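Long-range contacts in KLLA0F20702p (Kluyveromyces lactis, PDB 5Y5A), which probably serves as the Est1 subunit of telomerase, binding the telomere protein Cdc13 and so helping to recruit the enzyme to chromosome ends: residues Leu138-Phe142 and Met186-Arg190; Met48-Leu53 and Asp77-Leu82; Thr457-Ser462 and Lys558-Val562; His444-Cys450 and Phe544-Cys550; Tyr212-Phe217 and Cys244-Thr248. One frame throughout, in Å; residues are numbered along the deposited sequence.

Contact 1 (Leu138-Phe142 and Met186-Arg190); sequences LELIF and MASQR
I141 reaches out from helix 113-144 to meet A187 and S188 on helix 179-206, in a buried seam. Its CB bond points at the neighbouring helix, and the side chain forks there. The CG2 branch stops 3.9 Å from S188 OG. The longer branch leaves with CG1 anti to the carbonyl carbon (chi1 -72°) and runs on nearly straight, which carries CD1 deep between the helices, 3.6 Å from S188 OG and 3.8 Å from A187 CB. A beta-branched residue suits the spot because both arms of its fork bear on the serine hydroxyl. One turn earlier L138 brings a single methyl, CD2, to 3.7 Å from both CA and CB of S188, while the F142 ring reaches the same hydroxyl obliquely with CE1, 4.1 Å from S188 OG. A hydroxyl among so many carbons needs a partner, and S188 OG finds it in its own helix, in the carbonyl of C184; no hydrogen bond crosses the seam. With small residues at 187 and 188 the large side chains can rest on the helix itself, the axes 10.1 Å apart. I141 also touches L53 of helix 33-53, and A187 touches A78 of helix 78-105. Near-antiparallel helices, at 153° and joined by large apolar chains set against small ones, are characteristic of the TPR-like helical arrays to which this Est1 family domain belongs.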
# COMPACT_ATOMS: atom_id res chain seq x y z
N LEU A 138 -2.20 -5.16 23.83
CA LEU A 138 -3.48 -5.15 23.12
C LEU A 138 -4.63 -5.53 24.04
O LEU A 138 -5.61 -4.79 24.16
CB LEU A 138 -3.44 -6.11 21.93
CG LEU A 138 -2.82 -5.60 20.64
CD1 LEU A 138 -2.86 -6.69 19.58
CD2 LEU A 138 -3.53 -4.36 20.16
N GLU A 139 -4.52 -6.69 24.69
CA GLU A 139 -5.54 -7.17 25.62
C GLU A 139 -5.78 -6.17 26.75
O GLU A 139 -6.92 -5.96 27.16
CB GLU A 139 -5.14 -8.53 26.21
CG GLU A 139 -5.26 -9.71 25.25
CD GLU A 139 -4.90 -11.03 25.91
OE1 GLU A 139 -3.90 -11.08 26.65
OE2 GLU A 139 -5.62 -12.03 25.67
N LEU A 140 -4.70 -5.58 27.25
CA LEU A 140 -4.80 -4.54 28.26
C LEU A 140 -5.64 -3.39 27.75
O LEU A 140 -6.58 -2.95 28.41
CB LEU A 140 -3.41 -4.04 28.67
CG LEU A 140 -3.41 -2.80 29.57
CD1 LEU A 140 -3.99 -3.13 30.94
CD2 LEU A 140 -2.02 -2.20 29.71
N ILE A 141 -5.29 -2.91 26.56
CA ILE A 141 -5.94 -1.76 25.96
C ILE A 141 -7.43 -1.99 25.73
O ILE A 141 -8.26 -1.19 26.16
CB ILE A 141 -5.27 -1.39 24.63
CG1 ILE A 141 -3.90 -0.77 24.89
CG2 ILE A 141 -6.14 -0.43 23.84
CD1 ILE A 141 -3.06 -0.60 23.64
N PHE A 142 -7.75 -3.09 25.10
CA PHE A 142 -9.12 -3.42 24.79
C PHE A 142 -9.96 -3.77 26.01
O PHE A 142 -11.17 -3.79 25.94
CB PHE A 142 -9.15 -4.57 23.80
CG PHE A 142 -8.93 -4.15 22.38
CD1 PHE A 142 -7.67 -3.98 21.89
CD2 PHE A 142 -9.99 -3.94 21.54
CE1 PHE A 142 -7.46 -3.59 20.60
CE2 PHE A 142 -9.78 -3.56 20.24
CZ PHE A 142 -8.51 -3.39 19.77
N MET A 186 -2.55 4.16 18.33
CA MET A 186 -1.16 4.03 17.90
C MET A 186 -0.44 2.90 18.64
O MET A 186 0.37 2.18 18.06
CB MET A 186 -0.41 5.35 18.09
CG MET A 186 -0.90 6.47 17.19
SD MET A 186 -1.03 5.95 15.47
CE MET A 186 0.69 5.84 14.99
N ALA A 187 -0.73 2.76 19.93
CA ALA A 187 -0.12 1.67 20.70
C ALA A 187 -0.56 0.33 20.13
O ALA A 187 0.24 -0.58 19.97
CB ALA A 187 -0.48 1.77 22.17
N SER A 188 -1.85 0.24 19.81
CA SER A 188 -2.41 -0.97 19.23
C SER A 188 -1.77 -1.27 17.88
O SER A 188 -1.39 -2.41 17.61
CB SER A 188 -3.92 -0.84 19.08
OG SER A 188 -4.53 -0.71 20.35
N GLN A 189 -1.66 -0.24 17.06
CA GLN A 189 -1.04 -0.37 15.75
C GLN A 189 0.40 -0.87 15.86
O GLN A 189 0.85 -1.70 15.07
CB GLN A 189 -1.09 0.97 15.00
CG GLN A 189 -0.69 0.88 13.54
CD GLN A 189 0.81 0.99 13.32
OE1 GLN A 189 1.52 1.60 14.11
NE2 GLN A 189 1.29 0.39 12.23
N ARG A 190 1.12 -0.37 16.86
CA ARG A 190 2.49 -0.83 17.06
C ARG A 190 2.52 -2.29 17.48
O ARG A 190 3.37 -3.05 17.00
CB ARG A 190 3.20 0.04 18.10
CG ARG A 190 3.46 1.45 17.61
CD ARG A 190 4.21 1.46 16.28
NE ARG A 190 4.91 2.72 16.10
CZ ARG A 190 4.44 3.74 15.38
NH1 ARG A 190 3.28 3.63 14.75
NH2 ARG A 190 5.15 4.86 15.29

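Contact 2 (Met48-Leu53 and Asp77-Leu82); sequences MLLQSL and DAHRIL
S52 and A78 mark the closest backbone approach, with their CA atoms 5.7 Å apart, where the segments 48-53 and 78-82 run almost antiparallel at 165° with axes 9.6 Å apart. I81 is the main wedge. Its CG2 lies 3.6 Å from CD2 of L49, the two chains passing alongside in opposite senses, while its other arm takes CD1 to M48 CB and to within 3.2 Å of S52 OG. L82 lies crosswise to L49, methyl to methyl (CD2 to CD1, 3.8 Å), and L53 lays CD2 against A78 CB at 3.5 Å. Alanine suits the line of closest approach because its lone methyl lets L53 lie close against the helix. The hydroxyl of S52 turns back to its own helix, with OG anti to the carbonyl carbon (chi1 -70°), and donates to M48 O over 2.9 Å from above the carbonyl plane. Replacing S52 by an alanine would probably open a small gap at the tip of I81 and leave M48 O with just a weak backbone bond from this residue. No hydrogen bond links the two segments, so their cohesion rests on the fit of aliphatic groups, and the one hydroxyl at the centre is satisfied without reaching across.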
# COMPACT_ATOMS: atom_id res chain seq x y z
N MET A 48 6.08 0.01 32.49
CA MET A 48 6.05 1.32 31.87
C MET A 48 4.73 1.50 31.15
O MET A 48 4.10 2.56 31.24
CB MET A 48 7.21 1.49 30.89
CG MET A 48 8.58 1.40 31.53
SD MET A 48 9.85 1.38 30.27
CE MET A 48 11.32 1.09 31.25
N LEU A 49 4.33 0.45 30.44
CA LEU A 49 3.11 0.47 29.63
C LEU A 49 1.86 0.57 30.49
O LEU A 49 0.87 1.17 30.08
CB LEU A 49 3.06 -0.78 28.75
CG LEU A 49 4.05 -0.79 27.58
CD1 LEU A 49 4.16 -2.17 26.95
CD2 LEU A 49 3.65 0.25 26.54
N LEU A 50 1.90 -0.02 31.68
CA LEU A 50 0.81 0.10 32.63
C LEU A 50 0.67 1.55 33.08
O LEU A 50 -0.42 2.12 33.01
CB LEU A 50 1.03 -0.80 33.84
CG LEU A 50 0.54 -2.24 33.75
CD1 LEU A 50 0.85 -2.96 35.05
CD2 LEU A 50 -0.95 -2.29 33.46
N GLN A 51 1.78 2.13 33.54
CA GLN A 51 1.82 3.53 33.95
C GLN A 51 1.38 4.45 32.82
O GLN A 51 0.87 5.54 33.06
CB GLN A 51 3.22 3.92 34.43
CG GLN A 51 3.58 3.40 35.82
CD GLN A 51 5.08 3.25 36.04
OE1 GLN A 51 5.84 3.03 35.10
NE2 GLN A 51 5.51 3.37 37.29
N SER A 52 1.56 3.99 31.58
CA SER A 52 1.22 4.78 30.41
C SER A 52 -0.25 4.69 30.00
O SER A 52 -0.73 5.52 29.24
CB SER A 52 2.08 4.36 29.21
OG SER A 52 3.43 4.75 29.39
N LEU A 53 -0.96 3.67 30.49
CA LEU A 53 -2.27 3.37 29.92
C LEU A 53 -3.39 3.19 30.94
O LEU A 53 -4.52 2.88 30.56
CB LEU A 53 -2.17 2.12 29.05
CG LEU A 53 -1.20 2.22 27.87
CD1 LEU A 53 -1.06 0.88 27.15
CD2 LEU A 53 -1.64 3.30 26.90
N ASP A 77 3.28 8.10 25.81
CA ASP A 77 4.45 7.28 26.04
C ASP A 77 4.28 5.89 25.43
O ASP A 77 5.26 5.27 25.02
CB ASP A 77 4.73 7.16 27.54
CG ASP A 77 5.02 8.51 28.18
OD1 ASP A 77 5.56 9.39 27.47
OD2 ASP A 77 4.72 8.68 29.38
N ALA A 78 3.03 5.43 25.34
CA ALA A 78 2.74 4.03 25.02
C ALA A 78 3.39 3.54 23.72
O ALA A 78 4.18 2.60 23.74
CB ALA A 78 1.26 3.81 24.96
N HIS A 79 3.05 4.17 22.60
CA HIS A 79 3.57 3.71 21.32
C HIS A 79 5.07 3.98 21.20
O HIS A 79 5.77 3.34 20.42
CB HIS A 79 2.81 4.37 20.16
CG HIS A 79 3.27 5.76 19.84
ND1 HIS A 79 4.16 6.03 18.82
CD2 HIS A 79 2.97 6.95 20.41
CE1 HIS A 79 4.38 7.33 18.78
NE2 HIS A 79 3.68 7.91 19.73
N ARG A 80 5.56 4.93 21.99
CA ARG A 80 6.99 5.23 22.03
C ARG A 80 7.73 4.14 22.80
O ARG A 80 8.82 3.72 22.43
CB ARG A 80 7.24 6.60 22.65
CG ARG A 80 6.72 7.76 21.81
CD ARG A 80 6.91 9.11 22.51
NE ARG A 80 6.65 10.23 21.60
CZ ARG A 80 6.59 11.50 21.97
NH1 ARG A 80 6.78 11.84 23.24
NH2 ARG A 80 6.35 12.45 21.07
N ILE A 81 7.11 3.68 23.88
CA ILE A 81 7.67 2.60 24.68
C ILE A 81 7.81 1.34 23.82
O ILE A 81 8.81 0.63 23.92
CB ILE A 81 6.81 2.31 25.91
CG1 ILE A 81 6.93 3.46 26.92
CG2 ILE A 81 7.21 1.00 26.57
CD1 ILE A 81 5.95 3.38 28.04
N LEU A 82 6.82 1.10 22.97
CA LEU A 82 6.83 -0.08 22.12
C LEU A 82 7.85 0.03 20.99
O LEU A 82 8.41 -0.98 20.55
CB LEU A 82 5.43 -0.32 21.54
CG LEU A 82 4.34 -0.61 22.57
CD1 LEU A 82 2.96 -0.54 21.95
CD2 LEU A 82 4.57 -1.97 23.22

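Contact 3 (Thr457-Ser462 and Lys558-Val562); sequences TNELLS and KKRYV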
# COMPACT_ATOMS: atom_id res chain seq x y z
N THR A 457 -17.01 8.46 -21.18
CA THR A 457 -18.07 9.31 -20.66
C THR A 457 -19.33 9.16 -21.52
O THR A 457 -20.43 9.05 -20.98
CB THR A 457 -17.63 10.78 -20.59
OG1 THR A 457 -16.36 10.87 -19.92
CG2 THR A 457 -18.64 11.63 -19.83
N ASN A 458 -19.16 9.11 -22.84
CA ASN A 458 -20.31 8.94 -23.74
C ASN A 458 -21.03 7.61 -23.53
O ASN A 458 -22.26 7.55 -23.62
CB ASN A 458 -19.88 9.06 -25.22
CG ASN A 458 -19.67 10.52 -25.66
OD1 ASN A 458 -20.11 11.44 -24.98
ND2 ASN A 458 -19.01 10.72 -26.79
N GLU A 459 -20.27 6.54 -23.26
CA GLU A 459 -20.90 5.24 -22.95
C GLU A 459 -21.64 5.32 -21.62
O GLU A 459 -22.72 4.77 -21.47
CB GLU A 459 -19.86 4.11 -22.90
CG GLU A 459 -19.15 3.83 -24.21
CD GLU A 459 -20.10 3.37 -25.30
OE1 GLU A 459 -19.88 3.73 -26.47
OE2 GLU A 459 -21.06 2.65 -24.97
N LEU A 460 -21.05 6.02 -20.66
CA LEU A 460 -21.69 6.16 -19.36
C LEU A 460 -22.99 6.96 -19.48
O LEU A 460 -24.01 6.56 -18.93
CB LEU A 460 -20.73 6.81 -18.36
CG LEU A 460 -19.51 5.93 -18.09
CD1 LEU A 460 -18.58 6.54 -17.07
CD2 LEU A 460 -19.96 4.55 -17.64
N LEU A 461 -22.95 8.06 -20.22
CA LEU A 461 -24.14 8.87 -20.44
C LEU A 461 -25.26 8.08 -21.12
O LEU A 461 -26.44 8.35 -20.89
CB LEU A 461 -23.80 10.11 -21.27
CG LEU A 461 -22.95 11.17 -20.55
CD1 LEU A 461 -22.24 12.07 -21.55
CD2 LEU A 461 -23.83 11.99 -19.63
N SER A 462 -24.90 7.09 -21.93
CA SER A 462 -25.90 6.27 -22.61
C SER A 462 -26.48 5.19 -21.70
O SER A 462 -27.49 4.57 -22.03
CB SER A 462 -25.30 5.63 -23.86
OG SER A 462 -24.75 6.60 -24.73
N LYS A 558 -27.25 16.39 -29.15
CA LYS A 558 -26.96 14.98 -28.90
C LYS A 558 -26.83 14.67 -27.42
O LYS A 558 -27.07 13.54 -27.00
CB LYS A 558 -25.67 14.55 -29.61
CG LYS A 558 -25.79 14.32 -31.09
CD LYS A 558 -24.47 13.76 -31.62
CE LYS A 558 -24.65 13.07 -32.95
NZ LYS A 558 -23.34 12.61 -33.50
N LYS A 559 -26.41 15.67 -26.66
CA LYS A 559 -26.04 15.51 -25.25
C LYS A 559 -24.88 14.54 -25.09
O LYS A 559 -24.81 13.77 -24.13
CB LYS A 559 -27.25 15.07 -24.42
CG LYS A 559 -28.39 16.07 -24.45
CD LYS A 559 -29.64 15.48 -23.85
CE LYS A 559 -30.80 16.45 -23.94
NZ LYS A 559 -32.08 15.81 -23.51
N ARG A 560 -23.95 14.60 -26.04
CA ARG A 560 -22.74 13.78 -25.98
C ARG A 560 -21.52 14.62 -26.35
O ARG A 560 -21.65 15.66 -26.99
CB ARG A 560 -22.85 12.58 -26.92
CG ARG A 560 -24.02 11.64 -26.64
CD ARG A 560 -23.86 10.90 -25.32
NE ARG A 560 -24.91 9.89 -25.12
CZ ARG A 560 -26.05 10.11 -24.49
NH1 ARG A 560 -26.32 11.31 -23.98
NH2 ARG A 560 -26.94 9.13 -24.35
N TYR A 561 -20.34 14.15 -25.95
CA TYR A 561 -19.09 14.84 -26.28
C TYR A 561 -18.64 14.49 -27.70
O TYR A 561 -18.63 13.33 -28.10
CB TYR A 561 -18.00 14.50 -25.25
CG TYR A 561 -18.22 15.20 -23.93
CD1 TYR A 561 -17.76 16.50 -23.73
CD2 TYR A 561 -18.95 14.60 -22.92
CE1 TYR A 561 -18.00 17.17 -22.55
CE2 TYR A 561 -19.19 15.26 -21.73
CZ TYR A 561 -18.72 16.54 -21.55
OH TYR A 561 -18.96 17.20 -20.37
N VAL A 562 -18.31 15.53 -28.45
CA VAL A 562 -17.81 15.40 -29.82
C VAL A 562 -16.51 16.19 -29.95
O VAL A 562 -16.19 17.04 -29.10
CB VAL A 562 -18.83 15.94 -30.88
CG1 VAL A 562 -20.13 15.14 -30.88
CG2 VAL A 562 -19.10 17.41 -30.64
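N458 grips the backbone of Y561 with both ends of its amide. Its OD1 accepts from Y561 N at 2.9 Å on an in-plane lone pair, and its ND2 donates to Y561 O, also at 2.9 Å and nearly straight (169°). The amide thus imitates a neighbouring strand, and asparagine suits because it offers donor and acceptor side by side; a leucine in its place would probably leave both backbone groups without these partners and the strand free to shift from the helix. Beside this grip, T457 CG2 comes 4.1 Å from CE2 of the buried Y561 ring, whose edge also faces L461 CD1. The strand belongs to the hairpin of 552-555 and 560-563, where K559 and R560 together face D555 in a G1 beta bulge. Toward solvent the fit slackens. R560, bent at chi2 (-67°), folds its guanidinium over L461 CB, but NE and NH2 make just weak bonds to S462 OG, at 3.3 and 3.4 Å. Its firmer bond is local, from NH1 to K559 O at 2.9 Å, while S462 OG itself donates to N458 O.

Contact 4 (His444-Cys450 and Phe544-Cys550); sequences HRSTSFC and FLEKNCC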
# COMPACT_ATOMS: atom_id res chain seq x y z
N HIS A 444 -5.04 17.40 -19.68
CA HIS A 444 -5.84 18.34 -20.47
C HIS A 444 -5.33 18.52 -21.89
O HIS A 444 -6.08 18.87 -22.80
CB HIS A 444 -5.87 19.69 -19.77
CG HIS A 444 -7.05 19.89 -18.87
ND1 HIS A 444 -7.11 20.91 -17.94
CD2 HIS A 444 -8.22 19.22 -18.77
CE1 HIS A 444 -8.26 20.85 -17.30
NE2 HIS A 444 -8.96 19.84 -17.79
N ARG A 445 -4.03 18.30 -22.07
CA ARG A 445 -3.40 18.48 -23.37
C ARG A 445 -3.08 17.16 -24.07
O ARG A 445 -2.52 17.15 -25.17
CB ARG A 445 -2.14 19.34 -23.20
CG ARG A 445 -2.46 20.81 -22.96
CD ARG A 445 -1.35 21.56 -22.23
NE ARG A 445 -1.80 22.90 -21.89
CZ ARG A 445 -2.60 23.18 -20.86
NH1 ARG A 445 -3.04 22.21 -20.06
NH2 ARG A 445 -2.97 24.44 -20.63
N SER A 446 -3.45 16.04 -23.45
CA SER A 446 -3.25 14.72 -24.03
C SER A 446 -4.42 14.31 -24.93
O SER A 446 -5.51 14.05 -24.44
CB SER A 446 -3.05 13.68 -22.93
OG SER A 446 -2.85 12.38 -23.46
N THR A 447 -4.20 14.25 -26.24
CA THR A 447 -5.29 13.96 -27.17
C THR A 447 -5.79 12.53 -27.00
O THR A 447 -7.00 12.29 -27.00
CB THR A 447 -4.87 14.18 -28.66
OG1 THR A 447 -3.68 13.45 -28.95
CG2 THR A 447 -4.64 15.66 -28.94
N SER A 448 -4.87 11.58 -26.84
CA SER A 448 -5.26 10.19 -26.66
C SER A 448 -6.07 10.02 -25.38
O SER A 448 -7.09 9.35 -25.39
CB SER A 448 -4.03 9.28 -26.63
OG SER A 448 -3.20 9.59 -25.53
N PHE A 449 -5.63 10.64 -24.29
CA PHE A 449 -6.33 10.48 -23.02
C PHE A 449 -7.69 11.17 -23.04
O PHE A 449 -8.69 10.60 -22.61
CB PHE A 449 -5.49 11.00 -21.83
CG PHE A 449 -6.19 10.86 -20.51
CD1 PHE A 449 -6.30 9.62 -19.90
CD2 PHE A 449 -6.80 11.95 -19.91
CE1 PHE A 449 -6.99 9.47 -18.70
CE2 PHE A 449 -7.49 11.81 -18.71
CZ PHE A 449 -7.59 10.57 -18.11
N CYS A 450 -7.75 12.39 -23.56
CA CYS A 450 -9.02 13.10 -23.70
C CYS A 450 -9.99 12.35 -24.61
O CYS A 450 -11.18 12.26 -24.31
CB CYS A 450 -8.80 14.52 -24.23
SG CYS A 450 -8.06 15.59 -22.99
N PHE A 544 -13.58 17.56 -15.67
CA PHE A 544 -12.29 17.47 -16.33
C PHE A 544 -12.32 18.00 -17.75
O PHE A 544 -11.42 18.71 -18.18
CB PHE A 544 -11.80 16.03 -16.36
CG PHE A 544 -10.59 15.83 -17.22
CD1 PHE A 544 -9.33 16.21 -16.78
CD2 PHE A 544 -10.71 15.27 -18.49
CE1 PHE A 544 -8.22 16.04 -17.57
CE2 PHE A 544 -9.59 15.10 -19.29
CZ PHE A 544 -8.34 15.49 -18.83
N LEU A 545 -13.37 17.62 -18.47
CA LEU A 545 -13.47 17.92 -19.89
C LEU A 545 -13.77 19.39 -20.12
O LEU A 545 -13.51 19.92 -21.20
CB LEU A 545 -14.54 17.05 -20.54
CG LEU A 545 -14.10 15.59 -20.73
CD1 LEU A 545 -15.26 14.72 -21.21
CD2 LEU A 545 -12.93 15.50 -21.70
N GLU A 546 -14.30 20.04 -19.09
CA GLU A 546 -14.68 21.44 -19.18
C GLU A 546 -13.55 22.29 -19.76
O GLU A 546 -13.79 23.14 -20.60
CB GLU A 546 -15.09 21.97 -17.80
CG GLU A 546 -15.86 23.28 -17.87
CD GLU A 546 -15.69 24.15 -16.63
OE1 GLU A 546 -14.83 23.81 -15.78
OE2 GLU A 546 -16.40 25.17 -16.51
N LYS A 547 -12.32 22.05 -19.33
CA LYS A 547 -11.20 22.87 -19.79
C LYS A 547 -10.12 22.08 -20.52
O LYS A 547 -8.94 22.43 -20.44
CB LYS A 547 -10.60 23.62 -18.60
CG LYS A 547 -11.56 24.62 -17.97
CD LYS A 547 -11.00 25.25 -16.70
CE LYS A 547 -11.90 26.38 -16.22
NZ LYS A 547 -11.37 27.06 -15.00
N ASN A 548 -10.50 21.02 -21.22
CA ASN A 548 -9.54 20.26 -22.01
C ASN A 548 -9.05 21.13 -23.17
O ASN A 548 -9.75 22.05 -23.58
CB ASN A 548 -10.14 18.94 -22.53
CG ASN A 548 -11.06 19.12 -23.73
OD1 ASN A 548 -10.61 19.11 -24.88
ND2 ASN A 548 -12.35 19.29 -23.47
N CYS A 549 -7.86 20.85 -23.68
CA CYS A 549 -7.25 21.68 -24.71
C CYS A 549 -7.19 20.93 -26.04
O CYS A 549 -6.41 21.28 -26.92
CB CYS A 549 -5.84 22.12 -24.30
SG CYS A 549 -5.72 22.88 -22.65
N CYS A 550 -8.02 19.90 -26.18
CA CYS A 550 -7.96 19.05 -27.36
C CYS A 550 -9.24 19.12 -28.19
O CYS A 550 -9.50 18.24 -29.00
CB CYS A 550 -7.70 17.60 -26.95
SG CYS A 550 -6.15 17.37 -26.04
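H444 and N548 bring their CA atoms within 4.4 Å, and the backbones are tied just beyond, where C549 N donates to H444 O over 2.8 Å. S446 is the N-cap of helix 447-462, through a weak bond from F449 N, and N548 forms an Asx turn after helix 526-546, its OD1 accepting from C550 N. H444, F449 and F544 form an aromatic cluster. H444 NE2 donates to F544 O at 2.7 Å, the oxygen lying near the imidazole plane, while the same imidazole makes an offset stack on the F544 ring. Histidine suits the place because it joins an in-plane N-H to a flat face. K547 O sits over the centre of one H444 face. F449 turns its edge toward F544 in an offset edge-to-face pair, centroids 5.7 Å apart, and I433 touches both phenylalanines. H444 and K547 also pack on the backbone of the bound peptide, presumably Cdc13, and an acidic side chain of that peptide forms a salt bridge with K547 NZ. On the solvent side, R445 lays its guanidinium over C549 SG, which sits 3.6 Å from CZ. Deeper in, the thiols of C450 and C550 touch without bonding, their SG atoms 4.0 Å apart.

Contact 5 (Tyr212-Phe217 and Cys244-Thr248); sequences YQQADF and CYTHT
H247 sets its CB over one face of the Y212 ring, 3.9 Å from CD1, and the same CB rests 3.5 Å from CE2 of F217. The three rings cluster without a true stack between them. Imidazole and F217 are almost parallel (planes at 16°) but displaced, with little overlap, and CZ of F217 lies 3.6 Å from H247 CD2; Y212 and the imidazole stand oblique, while Y212 stacks on H207. T246 OG1 lies over the centre of one imidazole face. Over one face of F217, toward its rim, lies C244 O, and the sulfur of C244 approaches the ring obliquely, 5.0 Å from its centroid. At the ring edge, H247 NE2 makes a weak hydrogen bond with R200 of helix 179-206. T248 OG1 sits between backbone N and carbonyl carbon (chi1 62°) and hydrogen-bonds N250 OD1; with this torsion the methyl CG2 faces the loop, 3.3 Å from Q213 O. Threonine suits this boundary because one branch is polar and the other apolar. F217 is at the N-cap position of helix 218-230, and its loop packs on the last turn of helix 235-247, as is typical of a helical hairpin, here in a TPR-like region.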
# COMPACT_ATOMS: atom_id res chain seq x y z
N TYR A 212 9.87 -20.31 -0.37
CA TYR A 212 8.64 -20.07 0.38
C TYR A 212 7.41 -20.00 -0.52
O TYR A 212 7.35 -19.17 -1.44
CB TYR A 212 8.73 -18.77 1.18
CG TYR A 212 9.92 -18.62 2.11
CD1 TYR A 212 11.13 -18.13 1.63
CD2 TYR A 212 9.82 -18.92 3.46
CE1 TYR A 212 12.21 -17.97 2.47
CE2 TYR A 212 10.90 -18.77 4.31
CZ TYR A 212 12.10 -18.29 3.81
OH TYR A 212 13.19 -18.12 4.64
N GLN A 213 6.42 -20.85 -0.26
CA GLN A 213 5.16 -20.78 -0.99
C GLN A 213 4.39 -19.53 -0.58
O GLN A 213 4.78 -18.83 0.35
CB GLN A 213 4.31 -22.03 -0.75
CG GLN A 213 4.94 -23.33 -1.24
CD GLN A 213 5.93 -23.91 -0.25
OE1 GLN A 213 6.13 -23.37 0.84
NE2 GLN A 213 6.56 -25.02 -0.62
N GLN A 214 3.29 -19.27 -1.27
CA GLN A 214 2.53 -18.03 -1.10
C GLN A 214 1.99 -17.82 0.32
O GLN A 214 2.12 -16.73 0.89
CB GLN A 214 1.36 -17.99 -2.08
CG GLN A 214 1.76 -18.03 -3.54
CD GLN A 214 0.55 -17.99 -4.46
OE1 GLN A 214 -0.44 -18.69 -4.24
NE2 GLN A 214 0.62 -17.16 -5.50
N ALA A 215 1.41 -18.87 0.88
CA ALA A 215 0.65 -18.77 2.12
C ALA A 215 1.51 -18.97 3.37
O ALA A 215 0.98 -19.06 4.47
CB ALA A 215 -0.50 -19.78 2.12
N ASP A 216 2.82 -19.04 3.19
CA ASP A 216 3.72 -19.24 4.33
C ASP A 216 3.73 -18.03 5.26
O ASP A 216 4.04 -18.15 6.44
CB ASP A 216 5.14 -19.53 3.85
CG ASP A 216 5.24 -20.85 3.10
OD1 ASP A 216 4.37 -21.72 3.32
OD2 ASP A 216 6.19 -21.01 2.31
N PHE A 217 3.39 -16.86 4.72
CA PHE A 217 3.42 -15.63 5.49
C PHE A 217 2.02 -15.12 5.76
O PHE A 217 1.82 -13.95 6.05
CB PHE A 217 4.26 -14.57 4.77
CG PHE A 217 5.73 -14.88 4.79
CD1 PHE A 217 6.51 -14.50 5.86
CD2 PHE A 217 6.32 -15.61 3.77
CE1 PHE A 217 7.86 -14.80 5.90
CE2 PHE A 217 7.66 -15.92 3.80
CZ PHE A 217 8.44 -15.51 4.86
N CYS A 244 7.67 -9.35 3.42
CA CYS A 244 7.12 -10.70 3.28
C CYS A 244 7.09 -11.12 1.80
O CYS A 244 7.47 -12.23 1.48
CB CYS A 244 5.71 -10.78 3.87
SG CYS A 244 5.58 -10.52 5.66
N TYR A 245 6.65 -10.23 0.91
CA TYR A 245 6.51 -10.60 -0.49
C TYR A 245 7.86 -10.82 -1.18
O TYR A 245 7.94 -11.56 -2.17
CB TYR A 245 5.69 -9.56 -1.26
CG TYR A 245 4.22 -9.55 -0.85
CD1 TYR A 245 3.45 -10.71 -0.95
CD2 TYR A 245 3.62 -8.40 -0.37
CE1 TYR A 245 2.11 -10.71 -0.58
CE2 TYR A 245 2.29 -8.38 0.00
CZ TYR A 245 1.54 -9.53 -0.10
OH TYR A 245 0.21 -9.50 0.28
N THR A 246 8.93 -10.22 -0.66
CA THR A 246 10.25 -10.50 -1.21
C THR A 246 10.64 -11.97 -0.98
O THR A 246 11.37 -12.55 -1.78
CB THR A 246 11.36 -9.61 -0.60
OG1 THR A 246 11.41 -9.78 0.82
CG2 THR A 246 11.10 -8.15 -0.92
N HIS A 247 10.16 -12.57 0.11
CA HIS A 247 10.52 -13.95 0.42
C HIS A 247 9.84 -14.92 -0.54
O HIS A 247 10.42 -15.95 -0.89
CB HIS A 247 10.15 -14.32 1.87
CG HIS A 247 10.83 -13.47 2.89
ND1 HIS A 247 12.20 -13.40 3.02
CD2 HIS A 247 10.32 -12.66 3.85
CE1 HIS A 247 12.51 -12.57 4.00
NE2 HIS A 247 11.39 -12.11 4.53
N THR A 248 8.62 -14.61 -0.94
CA THR A 248 7.87 -15.47 -1.85
C THR A 248 8.17 -15.11 -3.29
O THR A 248 7.57 -15.66 -4.21
CB THR A 248 6.35 -15.38 -1.62
OG1 THR A 248 5.90 -14.05 -1.87
CG2 THR A 248 6.02 -15.77 -0.18

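Contacts 1 and 2 are the buried pair, centres 10 Å apart and touching through A187 and A78; together they join helices 33-53, 78-105, 113-144 and 179-206 by aliphatic fit, with serine hydroxyls satisfied inside their own helices. Contacts 3 and 4, on the opposite side of the chain's centre from those two and about 50 Å or more away, share helix 447-462 and meet where L545 packs on Y561. Both are partly buried and use cross-segment hydrogen bonds, contact 3 to hold a hairpin and contact 4 to order rings beside the bound peptide. Contact 5, also partly buried and nearer the centre, again relies on aromatic rings but has no hydrogen bond across its segments.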